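PDB 2WNW: activated BY transcription factor SSRB from Salmonella enterica, which belongs to glycoside hydrolase family 30 and pairs a TIM-barrel domain with a beta-sandwich domain. Local coordinates for residues I235-A249 with G264-I278. Residues are numbered along the deposited sequence; the frame is centred on the assembly and turned at random.
Sequences IYIWDHDKDGLVDWA and GLAFHWYTGDHFSQI
The side-chain oxygen OE1 of Gln277 takes the backbone N of Val246 at 2.9 Å, in its carbonyl plane and almost straight at 177°, and accepts a second bond from a water that also receives the N-H of Asp247. At the other end of the same amide, NE2 reaches Asp243 O at 2.9 Å, so the flip of the amide is fixed and the first turn of helix 245-252 is tied to helix 275-284. Nearby, Thr271 OG1 donates to Asp243 OD2 (2.6 Å) on its anti side, while CB of Asp243 lies over the face of the His274 ring.

The Lys242 chain passes along the Phe267 ring, CG 3.4 Å from CD2, toward the 269-274 loop. A bend at chi3 (-83°) brings NZ to Asp273 O (2.8 Å), on a lone pair; its salt bridge is with Asp316 of helix 305-322.

At the ends of the two strands, His268 NE2 meets Asp239 OD1 at 2.7 Å from above the carboxylate plane, with ring and carboxylate 79° apart. Ser293 of the next strand also bonds OD1, and Arg87 (salt bridge) and Ser192 hold OD2.

Strands 234-239 and 264-268 are parallel neighbours in the TIM barrel, Ala266 N bonding Ile237 O at 3.0 Å. Leu265 CD2 packs on Ala249 CB, joining the strand to helix 245-252; strand 289-294 flanks 264-268 on its other side, and helix 210-227 adjoins Ile235 and Ile237.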
loop_
_atom_site.group_PDB
_atom_site.type_symbol
_atom_site.label_atom_id
_atom_site.label_comp_id
_atom_site.label_asym_id
_atom_site.label_seq_id
_atom_site.Cartn_x
_atom_site.Cartn_y
_atom_site.Cartn_z
ATOM N N ILE A 235 3.240 0.538 -27.397
ATOM C CA ILE A 235 4.466 1.297 -27.189
ATOM C C ILE A 235 4.513 1.791 -25.747
ATOM O O ILE A 235 3.556 2.393 -25.251
ATOM C CB ILE A 235 4.567 2.513 -28.133
ATOM C CG1 ILE A 235 4.654 2.041 -29.591
ATOM C CG2 ILE A 235 5.806 3.336 -27.784
ATOM C CD1 ILE A 235 4.748 3.180 -30.605
ATOM N N TYR A 236 5.628 1.512 -25.078
ATOM C CA TYR A 236 5.832 1.922 -23.690
ATOM C C TYR A 236 6.948 2.955 -23.611
ATOM O O TYR A 236 7.875 2.943 -24.424
ATOM C CB TYR A 236 6.219 0.713 -22.827
ATOM C CG TYR A 236 5.112 -0.293 -22.627
ATOM C CD1 TYR A 236 4.305 -0.253 -21.488
ATOM C CD2 TYR A 236 4.850 -1.265 -23.589
ATOM C CE1 TYR A 236 3.258 -1.159 -21.316
ATOM C CE2 TYR A 236 3.808 -2.174 -23.431
ATOM C CZ TYR A 236 3.018 -2.114 -22.296
ATOM O OH TYR A 236 1.978 -3.007 -22.152
ATOM N N ILE A 237 6.846 3.855 -22.634
ATOM C CA ILE A 237 7.869 4.869 -22.418
ATOM C C ILE A 237 8.424 4.708 -20.998
ATOM O O ILE A 237 7.962 3.850 -20.242
ATOM C CB ILE A 237 7.319 6.305 -22.618
ATOM C CG1 ILE A 237 6.118 6.550 -21.705
ATOM C CG2 ILE A 237 6.932 6.511 -24.085
ATOM C CD1 ILE A 237 5.618 7.987 -21.745
ATOM N N TRP A 238 9.404 5.545 -20.658
ATOM C CA TRP A 238 10.110 5.545 -19.372
ATOM C C TRP A 238 11.095 4.379 -19.352
ATOM O O TRP A 238 12.283 4.578 -19.580
ATOM C CB TRP A 238 9.153 5.450 -18.170
ATOM C CG TRP A 238 9.862 5.557 -16.822
ATOM C CD1 TRP A 238 9.727 4.709 -15.757
ATOM C CD2 TRP A 238 10.803 6.567 -16.408
ATOM N NE1 TRP A 238 10.522 5.124 -14.713
ATOM C CE2 TRP A 238 11.189 6.259 -15.084
ATOM C CE3 TRP A 238 11.354 7.699 -17.027
ATOM C CZ2 TRP A 238 12.103 7.044 -14.367
ATOM C CZ3 TRP A 238 12.260 8.479 -16.317
ATOM C CH2 TRP A 238 12.626 8.145 -14.995
ATOM N N ASP A 239 10.602 3.171 -19.089
ATOM C CA ASP A 239 11.452 1.977 -19.070
ATOM C C ASP A 239 12.656 2.224 -18.159
ATOM O O ASP A 239 13.804 1.960 -18.529
ATOM C CB ASP A 239 11.924 1.659 -20.499
ATOM C CG ASP A 239 12.222 0.180 -20.717
ATOM O OD1 ASP A 239 12.102 -0.614 -19.764
ATOM O OD2 ASP A 239 12.576 -0.190 -21.857
ATOM N N HIS A 240 12.383 2.740 -16.965
ATOM C CA HIS A 240 13.429 3.046 -16.002
ATOM C C HIS A 240 12.889 2.782 -14.593
ATOM O O HIS A 240 11.790 2.241 -14.435
ATOM C CB HIS A 240 13.870 4.504 -16.184
ATOM C CG HIS A 240 15.167 4.843 -15.512
ATOM N ND1 HIS A 240 16.258 4.000 -15.522
ATOM C CD2 HIS A 240 15.563 5.956 -14.850
ATOM C CE1 HIS A 240 17.268 4.576 -14.898
ATOM N NE2 HIS A 240 16.872 5.767 -14.480
ATOM N N ASP A 241 13.641 3.168 -13.570
ATOM C CA ASP A 241 13.229 2.902 -12.191
ATOM C C ASP A 241 11.951 3.591 -11.709
ATOM O O ASP A 241 11.547 4.622 -12.229
ATOM C CB ASP A 241 14.400 3.205 -11.262
ATOM C CG ASP A 241 15.675 2.535 -11.729
ATOM O OD1 ASP A 241 15.630 1.318 -12.008
ATOM O OD2 ASP A 241 16.717 3.216 -11.825
ATOM N N LYS A 242 11.329 3.008 -10.688
ATOM C CA LYS A 242 10.068 3.518 -10.164
ATOM C C LYS A 242 10.064 4.882 -9.471
ATOM O O LYS A 242 9.005 5.495 -9.329
ATOM C CB LYS A 242 9.443 2.455 -9.250
ATOM C CG LYS A 242 8.979 1.220 -10.020
ATOM C CD LYS A 242 8.342 0.174 -9.107
ATOM C CE LYS A 242 9.393 -0.700 -8.446
ATOM N NZ LYS A 242 8.772 -1.635 -7.460
ATOM N N ASP A 243 11.228 5.371 -9.057
ATOM C CA ASP A 243 11.292 6.665 -8.376
ATOM C C ASP A 243 10.921 7.873 -9.251
ATOM O O ASP A 243 10.499 8.907 -8.732
ATOM C CB ASP A 243 12.686 6.865 -7.779
ATOM C CG ASP A 243 13.763 6.946 -8.838
ATOM O OD1 ASP A 243 14.106 8.073 -9.257
ATOM O OD2 ASP A 243 14.254 5.879 -9.261
ATOM N N GLY A 244 11.064 7.745 -10.568
ATOM C CA GLY A 244 10.740 8.862 -11.448
ATOM C C GLY A 244 9.496 8.645 -12.290
ATOM O O GLY A 244 9.221 9.394 -13.233
ATOM N N LEU A 245 8.731 7.624 -11.929
ATOM C CA LEU A 245 7.518 7.245 -12.645
ATOM C C LEU A 245 6.456 8.343 -12.818
ATOM O O LEU A 245 6.050 8.656 -13.943
ATOM C CB LEU A 245 6.902 6.033 -11.944
ATOM C CG LEU A 245 6.031 5.051 -12.719
ATOM C CD1 LEU A 245 6.716 4.635 -14.009
ATOM C CD2 LEU A 245 5.768 3.834 -11.831
ATOM N N VAL A 246 6.002 8.923 -11.713
ATOM C CA VAL A 246 4.971 9.953 -11.783
ATOM C C VAL A 246 5.420 11.225 -12.502
ATOM O O VAL A 246 4.681 11.762 -13.334
ATOM C CB VAL A 246 4.448 10.308 -10.374
ATOM C CG1 VAL A 246 3.429 11.434 -10.460
ATOM C CG2 VAL A 246 3.808 9.073 -9.738
ATOM N N ASP A 247 6.623 11.704 -12.194
ATOM C CA ASP A 247 7.136 12.920 -12.827
ATOM C C ASP A 247 7.152 12.804 -14.352
ATOM O O ASP A 247 6.737 13.723 -15.063
ATOM C CB ASP A 247 8.556 13.237 -12.340
ATOM C CG ASP A 247 8.618 13.554 -10.851
ATOM O OD1 ASP A 247 7.722 14.263 -10.349
ATOM O OD2 ASP A 247 9.581 13.107 -10.185
ATOM N N TRP A 248 7.640 11.670 -14.846
ATOM C CA TRP A 248 7.734 11.424 -16.281
ATOM C C TRP A 248 6.365 11.281 -16.929
ATOM O O TRP A 248 6.092 11.880 -17.972
ATOM C CB TRP A 248 8.549 10.158 -16.522
ATOM C CG TRP A 248 9.055 9.997 -17.918
ATOM C CD1 TRP A 248 8.505 9.236 -18.911
ATOM C CD2 TRP A 248 10.270 10.531 -18.446
ATOM N NE1 TRP A 248 9.316 9.251 -20.022
ATOM C CE2 TRP A 248 10.405 10.040 -19.763
ATOM C CE3 TRP A 248 11.266 11.373 -17.931
ATOM C CZ2 TRP A 248 11.499 10.363 -20.574
ATOM C CZ3 TRP A 248 12.355 11.693 -18.738
ATOM C CH2 TRP A 248 12.461 11.188 -20.043
ATOM N N ALA A 249 5.505 10.481 -16.307
ATOM C CA ALA A 249 4.163 10.261 -16.829
ATOM C C ALA A 249 3.406 11.582 -16.943
ATOM O O ALA A 249 2.737 11.842 -17.944
ATOM C CB ALA A 249 3.401 9.289 -15.916
ATOM N N GLY A 264 1.435 2.949 -22.400
ATOM C CA GLY A 264 1.724 2.954 -20.980
ATOM C C GLY A 264 3.183 3.178 -20.665
ATOM O O GLY A 264 3.943 3.659 -21.503
ATOM N N LEU A 265 3.577 2.836 -19.442
ATOM C CA LEU A 265 4.963 3.011 -19.041
ATOM C C LEU A 265 5.535 1.707 -18.535
ATOM O O LEU A 265 4.835 0.910 -17.910
ATOM C CB LEU A 265 5.092 4.063 -17.936
ATOM C CG LEU A 265 4.638 5.499 -18.222
ATOM C CD1 LEU A 265 3.139 5.619 -17.988
ATOM C CD2 LEU A 265 5.386 6.446 -17.296
ATOM N N ALA A 266 6.811 1.486 -18.827
ATOM C CA ALA A 266 7.500 0.291 -18.362
ATOM C C ALA A 266 8.402 0.776 -17.233
ATOM O O ALA A 266 8.812 1.933 -17.227
ATOM C CB ALA A 266 8.329 -0.305 -19.483
ATOM N N PHE A 267 8.701 -0.086 -16.268
ATOM C CA PHE A 267 9.571 0.330 -15.176
ATOM C C PHE A 267 10.426 -0.805 -14.638
ATOM O O PHE A 267 10.125 -1.981 -14.850
ATOM C CB PHE A 267 8.761 0.966 -14.037
ATOM C CG PHE A 267 7.652 0.095 -13.510
ATOM C CD1 PHE A 267 6.353 0.239 -13.984
ATOM C CD2 PHE A 267 7.911 -0.872 -12.544
ATOM C CE1 PHE A 267 5.321 -0.568 -13.500
ATOM C CE2 PHE A 267 6.887 -1.686 -12.053
ATOM C CZ PHE A 267 5.591 -1.530 -12.534
ATOM N N HIS A 268 11.502 -0.429 -13.952
ATOM C CA HIS A 268 12.450 -1.373 -13.371
ATOM C C HIS A 268 12.433 -1.207 -11.851
ATOM O O HIS A 268 11.728 -0.340 -11.327
ATOM C CB HIS A 268 13.856 -1.095 -13.918
ATOM C CG HIS A 268 13.934 -1.080 -15.416
ATOM N ND1 HIS A 268 15.061 -0.668 -16.097
ATOM C CD2 HIS A 268 13.026 -1.420 -16.363
ATOM C CE1 HIS A 268 14.842 -0.753 -17.398
ATOM N NE2 HIS A 268 13.614 -1.206 -17.586
ATOM N N TRP A 269 13.223 -2.013 -11.142
ATOM C CA TRP A 269 13.230 -1.949 -9.681
ATOM C C TRP A 269 14.545 -1.541 -9.032
ATOM O O TRP A 269 14.688 -1.641 -7.818
ATOM C CB TRP A 269 12.816 -3.310 -9.100
ATOM C CG TRP A 269 13.851 -4.426 -9.229
ATOM C CD1 TRP A 269 15.210 -4.289 -9.358
ATOM C CD2 TRP A 269 13.604 -5.838 -9.138
ATOM N NE1 TRP A 269 15.820 -5.525 -9.345
ATOM C CE2 TRP A 269 14.858 -6.492 -9.211
ATOM C CE3 TRP A 269 12.444 -6.614 -8.996
ATOM C CZ2 TRP A 269 14.985 -7.887 -9.146
ATOM C CZ3 TRP A 269 12.572 -8.008 -8.931
ATOM C CH2 TRP A 269 13.831 -8.623 -9.007
ATOM N N TYR A 270 15.494 -1.060 -9.822
ATOM C CA TYR A 270 16.812 -0.745 -9.285
ATOM C C TYR A 270 16.965 0.334 -8.213
ATOM O O TYR A 270 18.039 0.444 -7.621
ATOM C CB TYR A 270 17.781 -0.503 -10.447
ATOM C CG TYR A 270 17.847 -1.694 -11.391
ATOM C CD1 TYR A 270 17.375 -1.601 -12.700
ATOM C CD2 TYR A 270 18.347 -2.924 -10.961
ATOM C CE1 TYR A 270 17.400 -2.707 -13.559
ATOM C CE2 TYR A 270 18.376 -4.033 -11.809
ATOM C CZ TYR A 270 17.899 -3.915 -13.106
ATOM O OH TYR A 270 17.921 -5.006 -13.945
ATOM N N THR A 271 15.922 1.117 -7.946
ATOM C CA THR A 271 16.017 2.132 -6.894
ATOM C C THR A 271 15.073 1.840 -5.720
ATOM O O THR A 271 14.842 2.694 -4.865
ATOM C CB THR A 271 15.735 3.559 -7.420
ATOM O OG1 THR A 271 14.425 3.621 -7.994
ATOM C CG2 THR A 271 16.782 3.958 -8.462
ATOM N N GLY A 272 14.531 0.629 -5.679
ATOM C CA GLY A 272 13.655 0.278 -4.576
ATOM C C GLY A 272 12.183 0.118 -4.903
ATOM O O GLY A 272 11.781 0.117 -6.068
ATOM N N ASP A 273 11.383 0.008 -3.845
ATOM C CA ASP A 273 9.939 -0.202 -3.938
ATOM C C ASP A 273 9.136 0.871 -4.674
ATOM O O ASP A 273 8.643 0.635 -5.777
ATOM C CB ASP A 273 9.349 -0.381 -2.530
ATOM C CG ASP A 273 9.975 -1.543 -1.763
ATOM O OD1 ASP A 273 10.771 -2.305 -2.355
ATOM O OD2 ASP A 273 9.660 -1.697 -0.557
ATOM N N HIS A 274 8.981 2.032 -4.043
ATOM C CA HIS A 274 8.218 3.140 -4.619
ATOM C C HIS A 274 6.872 2.683 -5.176
ATOM O O HIS A 274 6.413 3.180 -6.202
ATOM C CB HIS A 274 9.040 3.821 -5.718
ATOM C CG HIS A 274 10.251 4.533 -5.200
ATOM N ND1 HIS A 274 10.168 5.630 -4.369
ATOM C CD2 HIS A 274 11.573 4.285 -5.362
ATOM C CE1 HIS A 274 11.384 6.024 -4.039
ATOM N NE2 HIS A 274 12.256 5.224 -4.628
ATOM N N PHE A 275 6.228 1.750 -4.481
ATOM C CA PHE A 275 4.947 1.216 -4.936
ATOM C C PHE A 275 3.859 2.279 -5.092
ATOM O O PHE A 275 3.004 2.173 -5.971
ATOM C CB PHE A 275 4.455 0.117 -3.979
ATOM C CG PHE A 275 5.426 -1.030 -3.806
ATOM C CD1 PHE A 275 5.953 -1.693 -4.914
ATOM C CD2 PHE A 275 5.803 -1.450 -2.533
ATOM C CE1 PHE A 275 6.846 -2.762 -4.754
ATOM C CE2 PHE A 275 6.694 -2.517 -2.357
ATOM C CZ PHE A 275 7.218 -3.175 -3.472
ATOM N N SER A 276 3.889 3.300 -4.240
ATOM C CA SER A 276 2.887 4.361 -4.293
ATOM C C SER A 276 2.801 5.072 -5.641
ATOM O O SER A 276 1.727 5.545 -6.024
ATOM C CB SER A 276 3.144 5.393 -3.189
ATOM O OG SER A 276 2.833 4.862 -1.914
ATOM N N GLN A 277 3.916 5.154 -6.364
ATOM C CA GLN A 277 3.896 5.825 -7.660
ATOM C C GLN A 277 3.168 4.989 -8.705
ATOM O O GLN A 277 2.546 5.532 -9.618
ATOM C CB GLN A 277 5.319 6.170 -8.114
ATOM C CG GLN A 277 5.929 7.283 -7.262
ATOM C CD GLN A 277 7.139 7.928 -7.896
ATOM O OE1 GLN A 277 7.146 8.221 -9.093
ATOM N NE2 GLN A 277 8.170 8.173 -7.089
ATOM N N ILE A 278 3.235 3.670 -8.568
ATOM C CA ILE A 278 2.525 2.792 -9.493
ATOM C C ILE A 278 1.033 2.978 -9.226
ATOM O O ILE A 278 0.243 3.176 -10.148
ATOM C CB ILE A 278 2.858 1.308 -9.257
ATOM C CG1 ILE A 278 4.357 1.062 -9.428
ATOM C CG2 ILE A 278 2.080 0.443 -10.249
ATOM C CD1 ILE A 278 4.757 -0.358 -9.099
HETATM O O HOH W 1 12.799 1.463 -8.377
HETATM O O HOH W 2 8.241 10.608 -9.995
#